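Local structure of putative uncharacterized protein (Chaetomium thermophilum, 5T8V) at residues Thr359-Leu364 and Ser542-Cys547. The protein probably loads cohesin onto chromatin as a member of the SCC2/Nipped-B family, this chain being its C-terminal HEAT-repeat fragment. Sequence-based numbering, arbitrary orientation.
Sequences TAIRDL and SKICTC
The flat group met across the contact is the backbone carbonyl of I361, whose O lies 3.6 Å from C545 SG, a contact rather than a hydrogen bond; the side chains of I361, L364, I544 and C545 that touch have no flat groups. A small, weakly polar thiol is tolerated beside both a carbonyl and aliphatic carbons. C545 SG also rests against the branch point of L364, 3.6 Å from its CG. L364 points toward the other helix, and with CG anti to the backbone N (chi1 175°) its CG and CD2 meet the sulfur. Next along the helix, I544 offers its short branch: CG2, a methyl carried directly on CB, meets I361 CD1 at 3.7 Å and L364 CD2 at 4.1 Å. The segments' axes approach to 9.4 Å at 135° between their directions, joining helices 357-391 and 527-550 of the helical-repeat solenoid. Helix 556-574 also packs here, A566 touching I361 while L565 and L569 touch I544. R362, partly exposed, makes a salt bridge to D549, beyond 542-547. With four buried residues and no hydrogen bond between the segments, their contact rests on dispersion and exclusion of water, while R362-D549 adds a charged link between the same two helices.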
loop_
_atom_site.group_PDB
_atom_site.type_symbol
_atom_site.label_atom_id
_atom_site.label_comp_id
_atom_site.label_asym_id
_atom_site.label_seq_id
_atom_site.Cartn_x
_atom_site.Cartn_y
_atom_site.Cartn_z
ATOM N N THR A 359 21.855 -5.271 -48.601
ATOM C CA THR A 359 22.803 -4.173 -48.749
ATOM C C THR A 359 22.135 -2.831 -48.480
ATOM O O THR A 359 22.733 -1.951 -47.851
ATOM C CB THR A 359 23.414 -4.192 -50.147
ATOM O OG1 THR A 359 23.949 -5.493 -50.419
ATOM C CG2 THR A 359 24.529 -3.158 -50.255
ATOM N N ALA A 360 20.902 -2.651 -48.955
ATOM C CA ALA A 360 20.166 -1.428 -48.651
ATOM C C ALA A 360 20.037 -1.238 -47.146
ATOM O O ALA A 360 20.275 -0.144 -46.617
ATOM C CB ALA A 360 18.789 -1.473 -49.315
ATOM N N ILE A 361 19.672 -2.306 -46.436
ATOM C CA ILE A 361 19.556 -2.239 -44.984
ATOM C C ILE A 361 20.890 -1.861 -44.360
ATOM O O ILE A 361 20.944 -1.062 -43.419
ATOM C CB ILE A 361 19.035 -3.579 -44.433
ATOM C CG1 ILE A 361 17.581 -3.801 -44.868
ATOM C CG2 ILE A 361 19.178 -3.642 -42.905
ATOM C CD1 ILE A 361 16.558 -2.942 -44.138
ATOM N N ARG A 362 21.986 -2.431 -44.861
ATOM C CA ARG A 362 23.280 -2.167 -44.240
ATOM C C ARG A 362 23.720 -0.725 -44.474
ATOM O O ARG A 362 24.238 -0.068 -43.560
ATOM C CB ARG A 362 24.320 -3.158 -44.770
ATOM C CG ARG A 362 25.464 -3.474 -43.806
ATOM C CD ARG A 362 24.958 -3.863 -42.421
ATOM N NE ARG A 362 23.835 -4.797 -42.486
ATOM C CZ ARG A 362 22.874 -4.893 -41.570
ATOM N NH1 ARG A 362 22.869 -4.101 -40.504
ATOM N NH2 ARG A 362 21.900 -5.782 -41.724
ATOM N N ASP A 363 23.514 -0.213 -45.689
ATOM C CA ASP A 363 23.743 1.203 -45.955
ATOM C C ASP A 363 22.951 2.070 -44.985
ATOM O O ASP A 363 23.508 2.949 -44.310
ATOM C CB ASP A 363 23.352 1.530 -47.395
ATOM C CG ASP A 363 24.300 0.927 -48.411
ATOM O OD1 ASP A 363 25.206 0.165 -48.012
ATOM O OD2 ASP A 363 24.131 1.212 -49.617
ATOM N N LEU A 364 21.639 1.831 -44.902
ATOM C CA LEU A 364 20.816 2.617 -43.992
ATOM C C LEU A 364 21.351 2.537 -42.570
ATOM O O LEU A 364 21.345 3.533 -41.840
ATOM C CB LEU A 364 19.363 2.148 -44.042
ATOM C CG LEU A 364 18.440 2.840 -43.034
ATOM C CD1 LEU A 364 18.484 4.356 -43.192
ATOM C CD2 LEU A 364 17.024 2.335 -43.188
ATOM N N SER A 542 16.240 3.616 -38.370
ATOM C CA SER A 542 16.787 2.660 -37.415
ATOM C C SER A 542 15.807 1.531 -37.141
ATOM O O SER A 542 16.210 0.368 -37.031
ATOM C CB SER A 542 17.154 3.366 -36.118
ATOM O OG SER A 542 17.654 2.442 -35.168
ATOM N N LYS A 543 14.517 1.849 -37.021
ATOM C CA LYS A 543 13.538 0.797 -36.781
ATOM C C LYS A 543 13.406 -0.126 -37.983
ATOM O O LYS A 543 13.191 -1.330 -37.813
ATOM C CB LYS A 543 12.186 1.405 -36.417
ATOM C CG LYS A 543 12.144 2.005 -35.017
ATOM C CD LYS A 543 12.250 0.935 -33.937
ATOM C CE LYS A 543 12.297 1.541 -32.545
ATOM N NZ LYS A 543 12.470 0.494 -31.495
ATOM N N ILE A 544 13.535 0.409 -39.197
ATOM C CA ILE A 544 13.606 -0.450 -40.375
ATOM C C ILE A 544 14.754 -1.441 -40.228
ATOM O O ILE A 544 14.580 -2.656 -40.392
ATOM C CB ILE A 544 13.751 0.402 -41.650
ATOM C CG1 ILE A 544 12.464 1.184 -41.906
ATOM C CG2 ILE A 544 14.081 -0.471 -42.862
ATOM C CD1 ILE A 544 12.650 2.356 -42.831
ATOM N N CYS A 545 15.947 -0.936 -39.903
ATOM C CA CYS A 545 17.105 -1.815 -39.769
ATOM C C CYS A 545 16.875 -2.879 -38.698
ATOM O O CYS A 545 17.165 -4.060 -38.911
ATOM C CB CYS A 545 18.352 -0.992 -39.454
ATOM S SG CYS A 545 18.832 0.122 -40.784
ATOM N N THR A 546 16.359 -2.479 -37.534
ATOM C CA THR A 546 16.119 -3.447 -36.468
ATOM C C THR A 546 15.107 -4.499 -36.903
ATOM O O THR A 546 15.285 -5.693 -36.637
ATOM C CB THR A 546 15.637 -2.732 -35.205
ATOM O OG1 THR A 546 16.696 -1.924 -34.683
ATOM C CG2 THR A 546 15.197 -3.733 -34.134
ATOM N N CYS A 547 14.033 -4.069 -37.567
ATOM C CA CYS A 547 13.034 -5.008 -38.061
ATOM C C CYS A 547 13.668 -6.035 -38.988
ATOM O O CYS A 547 13.485 -7.245 -38.813
ATOM C CB CYS A 547 11.918 -4.242 -38.774
ATOM S SG CYS A 547 10.763 -5.263 -39.726
#